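Alpha/beta fold hydrolase (PDB 6I8W) acts as a membrane-bound phospholipase A of Pseudomonas aeruginosa, an alpha/beta hydrolase that degrades membrane phospholipids and is linked to virulence. Local coordinates at residues A[104-109]-A[222-227]; A[199-204]-A[289-294]; A[251-256]-A[279-284]. One frame throughout, in Å; residues are numbered along the deposited sequence.

Interaction 1: residues A[104-109]-A[222-227]; sequences KPQQAS and SAFNAQ
Phe224 and Gln106 set the geometry of this surface contact, their side chains running past each other in opposite senses. The Gln106 amide plane stands 69° from the ring plane, so the amide is turned steeply and does not stack. Its oxygen OE1 lies in the ring plane at the edge, 3.9 Å from Phe224 CD1. The amide nitrogen approaches the same border obliquely, with Gln106 NE2 3.8 Å from Phe224 CE1. A bend in the glutamine chain (chi2 68°) carries the amide back along the ring from a CA that lies 8.3 Å from the CA of Phe224.

The far border of the ring meets the residues just before Gln106. Lys104 CB comes within 3.8 Å of Phe224 CE2, again at an oblique angle, while the carbonyl Pro105 O sits near the ring plane, 4.1 Å from Phe224 CZ. The loop therefore meets the ring through Lys104 CB, Pro105 O and the Gln106 amide.

One turn of helix further on, Gln227 reaches out with an extended chain and supplies the single hydrogen bond across the contact. Gln227 NE2 donates to Gln106 OE1 at 2.9 Å, with a moderately bent N-H...O angle of 149°. The donor lies nearly along the C=O axis, although the acceptor is tilted out of Gln227's own amide plane. The two amides are steeply turned against each other.

The loop folds into a type I turn from Pro105 to Ala108. Pro105 O also accepts a hydrogen bond from Tyr110 OH, and the lysine amine is directed to Gly100 O and Ser102 O. The contact joins the loop between strand 90-94 and helix 112-125 to the long helix 208-234, which in the chain falls between strands 154-160 and 250-255, where alpha/beta hydrolases commonly carry a lid.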
loop_
_atom_site.group_PDB
_atom_site.type_symbol
_atom_site.label_atom_id
_atom_site.label_comp_id
_atom_site.label_asym_id
_atom_site.label_seq_id
_atom_site.Cartn_x
_atom_site.Cartn_y
_atom_site.Cartn_z
ATOM N N LYS A 104 -3.945 -3.171 15.490
ATOM C CA LYS A 104 -2.536 -3.566 15.523
ATOM C C LYS A 104 -2.208 -4.403 16.771
ATOM O O LYS A 104 -1.420 -3.976 17.616
ATOM C CB LYS A 104 -1.648 -2.316 15.481
ATOM C CG LYS A 104 -1.952 -1.386 14.281
ATOM C CD LYS A 104 -1.161 -0.081 14.349
ATOM C CE LYS A 104 -1.510 0.840 13.167
ATOM N NZ LYS A 104 -2.936 1.275 13.215
ATOM N N PRO A 105 -2.786 -5.612 16.874
ATOM C CA PRO A 105 -2.512 -6.478 18.036
ATOM C C PRO A 105 -1.019 -6.772 18.169
ATOM O O PRO A 105 -0.380 -7.161 17.189
ATOM C CB PRO A 105 -3.277 -7.774 17.729
ATOM C CG PRO A 105 -4.102 -7.501 16.549
ATOM C CD PRO A 105 -3.586 -6.294 15.840
ATOM N N GLN A 106 -0.479 -6.589 19.363
ATOM C CA GLN A 106 0.954 -6.695 19.572
ATOM C C GLN A 106 1.491 -8.110 19.358
ATOM O O GLN A 106 2.633 -8.280 18.935
ATOM C CB GLN A 106 1.312 -6.217 20.982
ATOM C CG GLN A 106 2.809 -6.031 21.217
ATOM C CD GLN A 106 3.386 -4.869 20.424
ATOM O OE1 GLN A 106 4.517 -4.937 19.942
ATOM N NE2 GLN A 106 2.608 -3.797 20.282
ATOM N N GLN A 107 0.669 -9.121 19.626
ATOM C CA GLN A 107 1.145 -10.507 19.579
ATOM C C GLN A 107 0.732 -11.268 18.319
ATOM O O GLN A 107 0.894 -12.483 18.239
ATOM C CB GLN A 107 0.656 -11.282 20.814
ATOM C CG GLN A 107 1.163 -10.738 22.136
ATOM C CD GLN A 107 2.677 -10.661 22.190
ATOM O OE1 GLN A 107 3.247 -9.615 22.511
ATOM N NE2 GLN A 107 3.339 -11.770 21.873
ATOM N N ALA A 108 0.212 -10.567 17.324
ATOM C CA ALA A 108 -0.265 -11.256 16.137
ATOM C C ALA A 108 0.883 -11.557 15.173
ATOM O O ALA A 108 1.984 -11.013 15.301
ATOM C CB ALA A 108 -1.340 -10.429 15.443
ATOM N N SER A 109 0.623 -12.440 14.217
ATOM C CA SER A 109 1.548 -12.652 13.121
ATOM C C SER A 109 1.214 -11.690 11.971
ATOM O O SER A 109 0.047 -11.504 11.619
ATOM C CB SER A 109 1.499 -14.101 12.648
ATOM O OG SER A 109 2.339 -14.274 11.520
ATOM N N SER A 222 7.402 3.688 14.099
ATOM C CA SER A 222 8.622 3.025 13.635
ATOM C C SER A 222 8.982 1.761 14.432
ATOM O O SER A 222 9.426 0.770 13.851
ATOM C CB SER A 222 9.810 4.004 13.659
ATOM O OG SER A 222 10.067 4.510 14.965
ATOM N N ALA A 223 8.798 1.789 15.749
ATOM C CA ALA A 223 9.131 0.621 16.570
ATOM C C ALA A 223 8.288 -0.598 16.177
ATOM O O ALA A 223 8.819 -1.689 15.952
ATOM C CB ALA A 223 8.951 0.937 18.059
ATOM N N PHE A 224 6.979 -0.403 16.075
ATOM C CA PHE A 224 6.086 -1.465 15.642
ATOM C C PHE A 224 6.348 -1.867 14.185
ATOM O O PHE A 224 6.318 -3.047 13.840
ATOM C CB PHE A 224 4.633 -1.041 15.820
ATOM C CG PHE A 224 3.663 -2.170 15.680
ATOM C CD1 PHE A 224 3.606 -3.165 16.636
ATOM C CD2 PHE A 224 2.809 -2.242 14.592
ATOM C CE1 PHE A 224 2.717 -4.211 16.512
ATOM C CE2 PHE A 224 1.919 -3.290 14.473
ATOM C CZ PHE A 224 1.874 -4.268 15.424
ATOM N N ASN A 225 6.593 -0.889 13.323
ATOM C CA ASN A 225 6.907 -1.215 11.937
ATOM C C ASN A 225 8.167 -2.081 11.864
ATOM O O ASN A 225 8.203 -3.047 11.113
ATOM C CB ASN A 225 7.087 0.047 11.089
ATOM C CG ASN A 225 5.751 0.682 10.677
ATOM O OD1 ASN A 225 4.680 0.093 10.841
ATOM N ND2 ASN A 225 5.824 1.895 10.148
ATOM N N ALA A 226 9.175 -1.759 12.677
ATOM C CA ALA A 226 10.422 -2.518 12.670
ATOM C C ALA A 226 10.185 -3.976 13.067
ATOM O O ALA A 226 10.821 -4.891 12.540
ATOM C CB ALA A 226 11.447 -1.870 13.608
ATOM N N GLN A 227 9.277 -4.179 14.013
ATOM C CA GLN A 227 8.937 -5.526 14.480
ATOM C C GLN A 227 8.232 -6.318 13.371
ATOM O O GLN A 227 8.544 -7.483 13.119
ATOM C CB GLN A 227 8.058 -5.437 15.732
ATOM C CG GLN A 227 7.110 -6.605 15.953
ATOM C CD GLN A 227 6.302 -6.450 17.240
ATOM O OE1 GLN A 227 5.287 -7.125 17.437
ATOM N NE2 GLN A 227 6.748 -5.552 18.119
#

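Interaction 2: residues A[199-204]-A[289-294]; sequences VFVQQP and MVERPE. With BOG (octyl beta-D-glucopyranoside), chain D.
Glu291 brings the polar part of this contact, presenting its carboxylate to consecutive backbone amides of 199-204. Gln202 N donates to Glu291 OE1 at 2.7 Å, almost straight at 171°, yet it arrives 62° out of the carboxylate plane. Val201 N reaches Glu291 OE2 at 3.0 Å, also from above the plane. CG anti to the backbone N (chi1 -176°) and an extended chain beyond it carry the buried carboxylate to these amides. Gly285 N is a further donor to OE2, and these N-H groups would favour the ionised form.

Two waters add bridges: one donates to Val199 O and Glu291 OE2, the other to Gln202 O and Glu291 O.

Apolar contacts centre on Phe200. Val290 CG1 sits at the ring edge, 3.6 Å from Phe200 CZ, and within the loop itself Pro204 CD lies over one face of the ring, offset toward its rim. The detergent octyl glucoside adds its chain end, with C7' 3.7 Å from Phe200 CE2.

Val199 is bonded through its backbone to His286, a residue of the probable catalytic triad. The contact ties the loop between helices 191-199 and 208-234 to the C-terminal end of helix 288-291, which helix 293-308 follows directly in the chain.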
loop_
_atom_site.group_PDB
_atom_site.type_symbol
_atom_site.label_atom_id
_atom_site.label_comp_id
_atom_site.label_asym_id
_atom_site.label_seq_id
_atom_site.Cartn_x
_atom_site.Cartn_y
_atom_site.Cartn_z
ATOM N N VAL A 199 11.864 6.198 -2.481
ATOM C CA VAL A 199 10.815 5.507 -3.234
ATOM C C VAL A 199 10.300 6.310 -4.435
ATOM O O VAL A 199 9.616 5.746 -5.287
ATOM C CB VAL A 199 9.605 5.139 -2.335
ATOM C CG1 VAL A 199 10.036 4.254 -1.145
ATOM C CG2 VAL A 199 8.899 6.393 -1.854
ATOM N N PHE A 200 10.631 7.603 -4.509
ATOM C CA PHE A 200 10.226 8.448 -5.649
ATOM C C PHE A 200 11.390 8.879 -6.533
ATOM O O PHE A 200 12.433 9.315 -6.038
ATOM C CB PHE A 200 9.526 9.730 -5.180
ATOM C CG PHE A 200 8.185 9.514 -4.546
ATOM C CD1 PHE A 200 7.092 9.135 -5.313
ATOM C CD2 PHE A 200 8.011 9.725 -3.182
ATOM C CE1 PHE A 200 5.848 8.950 -4.728
ATOM C CE2 PHE A 200 6.773 9.546 -2.588
ATOM C CZ PHE A 200 5.689 9.150 -3.355
ATOM N N VAL A 201 11.192 8.832 -7.848
ATOM C CA VAL A 201 12.106 9.534 -8.729
ATOM C C VAL A 201 11.710 11.011 -8.772
ATOM O O VAL A 201 12.521 11.887 -8.482
ATOM C CB VAL A 201 12.122 8.922 -10.143
ATOM C CG1 VAL A 201 12.985 9.770 -11.085
ATOM C CG2 VAL A 201 12.630 7.484 -10.069
ATOM N N GLN A 202 10.462 11.292 -9.134
ATOM C CA GLN A 202 9.945 12.656 -9.071
ATOM C C GLN A 202 8.882 12.674 -8.001
ATOM O O GLN A 202 7.796 12.108 -8.180
ATOM C CB GLN A 202 9.357 13.125 -10.422
ATOM C CG GLN A 202 10.389 13.395 -11.512
ATOM C CD GLN A 202 9.770 13.970 -12.788
ATOM O OE1 GLN A 202 8.948 13.324 -13.443
ATOM N NE2 GLN A 202 10.167 15.188 -13.141
ATOM N N GLN A 203 9.195 13.299 -6.875
ATOM C CA GLN A 203 8.277 13.277 -5.763
ATOM C C GLN A 203 7.137 14.254 -6.014
ATOM O O GLN A 203 7.372 15.387 -6.398
ATOM C CB GLN A 203 8.985 13.623 -4.462
ATOM C CG GLN A 203 8.059 13.554 -3.264
ATOM C CD GLN A 203 8.500 14.465 -2.153
ATOM O OE1 GLN A 203 9.630 14.376 -1.675
ATOM N NE2 GLN A 203 7.615 15.362 -1.742
ATOM N N PRO A 204 5.895 13.811 -5.802
ATOM C CA PRO A 204 4.797 14.782 -5.878
ATOM C C PRO A 204 4.941 15.875 -4.807
ATOM O O PRO A 204 5.441 15.594 -3.718
ATOM C CB PRO A 204 3.545 13.921 -5.630
ATOM C CG PRO A 204 3.956 12.526 -5.991
ATOM C CD PRO A 204 5.417 12.429 -5.617
ATOM N N MET A 289 1.851 4.033 -8.715
ATOM C CA MET A 289 0.462 4.458 -8.510
ATOM C C MET A 289 0.384 5.736 -7.673
ATOM O O MET A 289 -0.645 6.404 -7.670
ATOM C CB MET A 289 -0.368 3.352 -7.853
ATOM C CG MET A 289 -0.175 3.239 -6.351
ATOM S SD MET A 289 1.390 2.379 -5.941
ATOM C CE MET A 289 1.205 2.249 -4.159
ATOM N N VAL A 290 1.466 6.081 -6.971
ATOM C CA VAL A 290 1.523 7.363 -6.261
ATOM C C VAL A 290 2.302 8.410 -7.064
ATOM O O VAL A 290 1.886 9.560 -7.145
ATOM C CB VAL A 290 2.162 7.212 -4.864
ATOM C CG1 VAL A 290 2.224 8.567 -4.141
ATOM C CG2 VAL A 290 1.400 6.179 -4.034
ATOM N N GLU A 291 3.437 8.010 -7.644
ATOM C CA GLU A 291 4.294 8.942 -8.372
ATOM C C GLU A 291 3.629 9.476 -9.652
ATOM O O GLU A 291 3.669 10.673 -9.945
ATOM C CB GLU A 291 5.638 8.280 -8.724
ATOM C CG GLU A 291 6.609 9.264 -9.412
ATOM C CD GLU A 291 8.067 8.801 -9.461
ATOM O OE1 GLU A 291 8.831 9.386 -10.255
ATOM O OE2 GLU A 291 8.471 7.894 -8.691
ATOM N N ARG A 292 3.034 8.566 -10.412
ATOM C CA ARG A 292 2.367 8.903 -11.667
ATOM C C ARG A 292 1.030 8.154 -11.712
ATOM O O ARG A 292 0.882 7.157 -12.432
ATOM C CB ARG A 292 3.254 8.547 -12.863
ATOM C CG ARG A 292 4.643 9.206 -12.820
ATOM C CD ARG A 292 5.121 9.705 -14.178
ATOM N NE ARG A 292 5.368 8.636 -15.151
ATOM C CZ ARG A 292 6.546 8.055 -15.366
ATOM N NH1 ARG A 292 7.619 8.429 -14.676
ATOM N NH2 ARG A 292 6.657 7.109 -16.291
ATOM N N PRO A 293 0.055 8.625 -10.921
ATOM C CA PRO A 293 -1.176 7.865 -10.662
ATOM C C PRO A 293 -2.054 7.665 -11.898
ATOM O O PRO A 293 -2.515 6.559 -12.140
ATOM C CB PRO A 293 -1.930 8.740 -9.643
ATOM C CG PRO A 293 -0.929 9.756 -9.148
ATOM C CD PRO A 293 0.040 9.948 -10.266
ATOM N N GLU A 294 -2.313 8.728 -12.646
ATOM C CA GLU A 294 -3.235 8.619 -13.788
ATOM C C GLU A 294 -2.611 7.756 -14.883
ATOM O O GLU A 294 -3.295 6.993 -15.554
ATOM C CB GLU A 294 -3.614 10.007 -14.341
ATOM C CG GLU A 294 -4.448 10.874 -13.368
ATOM C CD GLU A 294 -5.964 10.724 -13.547
ATOM O OE1 GLU A 294 -6.397 10.070 -14.526
ATOM O OE2 GLU A 294 -6.729 11.274 -12.710
HETATM C C1 BOG D . -1.280 18.455 -1.760
HETATM O O1 BOG D . -0.817 17.107 -1.674
HETATM C C2 BOG D . -0.527 19.122 -2.919
HETATM O O2 BOG D . 0.746 19.547 -2.437
HETATM C C3 BOG D . -1.247 20.311 -3.553
HETATM O O3 BOG D . -0.586 20.756 -4.747
HETATM C C4 BOG D . -2.666 19.877 -3.868
HETATM O O4 BOG D . -3.371 20.903 -4.592
HETATM C C5 BOG D . -3.309 19.576 -2.515
HETATM O O5 BOG D . -2.704 18.419 -1.919
HETATM C C6 BOG D . -4.827 19.412 -2.597
HETATM O O6 BOG D . -5.205 18.033 -2.602
HETATM C "C1'" BOG D . -1.373 16.381 -0.583
HETATM C "C2'" BOG D . -1.101 14.899 -0.795
HETATM C "C3'" BOG D . 0.212 14.727 -1.540
HETATM C "C4'" BOG D . 0.678 13.283 -1.554
HETATM C "C5'" BOG D . 2.194 13.256 -1.418
HETATM C "C6'" BOG D . 2.754 11.882 -1.748
HETATM C "C7'" BOG D . 4.121 11.699 -1.105
HETATM C "C8'" BOG D . 5.052 12.816 -1.513
HETATM O O HOH W 1 7.570 5.805 -7.121
HETATM O O HOH W 2 5.587 12.590 -9.610
#

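Interaction 3: residues A[251-256]-A[279-284]; sequences LLLWGD and VIMENC
Val279 and its successors pair in parallel with the strand 251-255, the two axes 4.7 Å apart and 11° from exact alignment. Four backbone bonds make the ladder: Val279 N to Leu252 O, Trp254 N to Val279 O, Met281 N to Trp254 O and Asp256 N to Met281 O. Val279 O, which takes the Trp254 N-H, is also approached by Leu253 CA at 3.1 Å in a CA-H...O contact.

Where the ladder ends, Asp256 takes over with its side chain. Its CG lies between the backbone N and carbonyl carbon (chi1 62°), directing the carboxylate at the turn after Met281. Cys284 N meets Asp256 OD1 nearly along the C-O axis at 3.0 Å, and Asn283 N reaches Asp256 OD2, also at 3.0 Å, on the syn side but tilted out of the carboxylate plane. Both oxygens thus hold the turn's backbone.

On one face of the sheet Leu253 and Val279 lie side by side, Leu253 CD1 3.9 Å from Val279 CG1, and Leu253 CD2 approaches Met281 SD at 4.1 Å. Trp254 and Ile280 occupy the other face.

Further out, Trp254 NE1 donates a hydrogen bond to Leu261 O, and Gly255 N to Asp161 OD2. Helix 293-308 packs on the Val279 and Met281 face, helix 265-269 on that of Trp254 and Ile280. Strand 250-255, this helix and the outermost strand 276-281 form a beta-alpha-beta unit.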
loop_
_atom_site.group_PDB
_atom_site.type_symbol
_atom_site.label_atom_id
_atom_site.label_comp_id
_atom_site.label_asym_id
_atom_site.label_seq_id
_atom_site.Cartn_x
_atom_site.Cartn_y
_atom_site.Cartn_z
ATOM N N LEU A 251 -0.952 -8.930 -14.163
ATOM C CA LEU A 251 -0.191 -7.792 -14.639
ATOM C C LEU A 251 1.038 -7.608 -13.759
ATOM O O LEU A 251 0.920 -7.534 -12.535
ATOM C CB LEU A 251 -1.043 -6.522 -14.629
ATOM C CG LEU A 251 -0.297 -5.222 -14.963
ATOM C CD1 LEU A 251 0.287 -5.266 -16.384
ATOM C CD2 LEU A 251 -1.249 -4.001 -14.804
ATOM N N LEU A 252 2.206 -7.557 -14.389
ATOM C CA LEU A 252 3.454 -7.209 -13.712
ATOM C C LEU A 252 3.787 -5.778 -14.084
ATOM O O LEU A 252 4.101 -5.508 -15.242
ATOM C CB LEU A 252 4.597 -8.157 -14.133
ATOM C CG LEU A 252 4.272 -9.639 -14.010
ATOM C CD1 LEU A 252 5.437 -10.516 -14.482
ATOM C CD2 LEU A 252 3.883 -9.962 -12.552
ATOM N N LEU A 253 3.700 -4.854 -13.130
ATOM C CA LEU A 253 3.975 -3.449 -13.446
ATOM C C LEU A 253 5.072 -2.909 -12.533
ATOM O O LEU A 253 4.995 -3.070 -11.308
ATOM C CB LEU A 253 2.697 -2.598 -13.319
ATOM C CG LEU A 253 2.776 -1.122 -13.746
ATOM C CD1 LEU A 253 1.448 -0.598 -14.316
ATOM C CD2 LEU A 253 3.235 -0.233 -12.562
ATOM N N TRP A 254 6.073 -2.255 -13.128
ATOM C CA TRP A 254 7.236 -1.777 -12.379
ATOM C C TRP A 254 7.590 -0.348 -12.738
ATOM O O TRP A 254 7.353 0.085 -13.866
ATOM C CB TRP A 254 8.464 -2.665 -12.649
ATOM C CG TRP A 254 9.103 -3.208 -11.387
ATOM C CD1 TRP A 254 10.185 -2.692 -10.721
ATOM C CD2 TRP A 254 8.694 -4.367 -10.651
ATOM N NE1 TRP A 254 10.467 -3.462 -9.612
ATOM C CE2 TRP A 254 9.564 -4.492 -9.546
ATOM C CE3 TRP A 254 7.671 -5.307 -10.813
ATOM C CZ2 TRP A 254 9.445 -5.522 -8.613
ATOM C CZ3 TRP A 254 7.551 -6.328 -9.882
ATOM C CH2 TRP A 254 8.434 -6.427 -8.797
ATOM N N GLY A 255 8.147 0.381 -11.774
ATOM C CA GLY A 255 8.906 1.586 -12.072
ATOM C C GLY A 255 10.324 1.140 -12.376
ATOM O O GLY A 255 10.911 0.423 -11.575
ATOM N N ASP A 256 10.883 1.547 -13.514
ATOM C CA ASP A 256 12.181 1.016 -13.926
ATOM C C ASP A 256 13.291 1.332 -12.916
ATOM O O ASP A 256 14.217 0.539 -12.749
ATOM C CB ASP A 256 12.577 1.542 -15.321
ATOM C CG ASP A 256 12.733 3.068 -15.372
ATOM O OD1 ASP A 256 12.264 3.765 -14.447
ATOM O OD2 ASP A 256 13.301 3.583 -16.367
ATOM N N VAL A 279 4.120 -4.254 -17.759
ATOM C CA VAL A 279 4.313 -2.827 -17.981
ATOM C C VAL A 279 5.527 -2.341 -17.183
ATOM O O VAL A 279 5.579 -2.513 -15.975
ATOM C CB VAL A 279 3.071 -1.996 -17.583
ATOM C CG1 VAL A 279 3.397 -0.509 -17.639
ATOM C CG2 VAL A 279 1.855 -2.334 -18.503
ATOM N N ILE A 280 6.503 -1.746 -17.859
ATOM C CA ILE A 280 7.596 -1.089 -17.149
ATOM C C ILE A 280 7.534 0.388 -17.468
ATOM O O ILE A 280 7.709 0.790 -18.622
ATOM C CB ILE A 280 8.987 -1.655 -17.531
ATOM C CG1 ILE A 280 9.034 -3.166 -17.288
ATOM C CG2 ILE A 280 10.110 -0.962 -16.728
ATOM C CD1 ILE A 280 10.345 -3.827 -17.735
ATOM N N MET A 281 7.285 1.195 -16.444
ATOM C CA MET A 281 7.204 2.638 -16.615
ATOM C C MET A 281 8.578 3.278 -16.481
ATOM O O MET A 281 9.351 2.915 -15.597
ATOM C CB MET A 281 6.216 3.233 -15.607
ATOM C CG MET A 281 4.763 2.862 -15.965
ATOM S SD MET A 281 3.555 3.247 -14.678
ATOM C CE MET A 281 3.825 4.996 -14.494
ATOM N N GLU A 282 8.884 4.207 -17.384
ATOM C CA GLU A 282 10.218 4.795 -17.480
ATOM C C GLU A 282 10.427 5.936 -16.482
ATOM O O GLU A 282 9.519 6.732 -16.242
ATOM C CB GLU A 282 10.470 5.322 -18.898
ATOM C CG GLU A 282 11.932 5.671 -19.173
ATOM C CD GLU A 282 12.202 7.155 -19.018
ATOM O OE1 GLU A 282 11.228 7.940 -19.037
ATOM O OE2 GLU A 282 13.380 7.542 -18.881
ATOM N N ASN A 283 11.630 6.009 -15.919
ATOM C CA ASN A 283 12.015 7.044 -14.960
ATOM C C ASN A 283 11.027 7.151 -13.808
ATOM O O ASN A 283 10.619 8.254 -13.421
ATOM C CB ASN A 283 12.153 8.414 -15.647
ATOM C CG ASN A 283 13.067 9.364 -14.873
ATOM O OD1 ASN A 283 14.065 8.946 -14.291
ATOM N ND2 ASN A 283 12.703 10.639 -14.836
ATOM N N CYS A 284 10.671 5.995 -13.257
ATOM C CA CYS A 284 9.695 5.913 -12.191
ATOM C C CYS A 284 10.214 5.033 -11.064
ATOM O O CYS A 284 11.016 4.118 -11.284
ATOM C CB CYS A 284 8.371 5.362 -12.723
ATOM S SG CYS A 284 7.031 5.471 -11.549
#

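In the fold
Interactions 2 and 3 are neighbours, their centres about 12 Å apart, whereas interaction 1 lies on the opposite side of the chain's centre, about 28 Å and 31 Å from them, centre to centre. Along the chain the segments of interactions 1 and 2 alternate, and interaction 3 is nested inside the loop that interaction 2 closes. Arg292 of interaction 2 links the two by a probable hydrogen bond from NH2 to Glu282 O at 2.9 Å. Interactions 1 and 2 each join the insertion after strand 154-160, in this fold the usual place of a lid, to the hydrolase core, while interaction 3 completes one edge of its sheet.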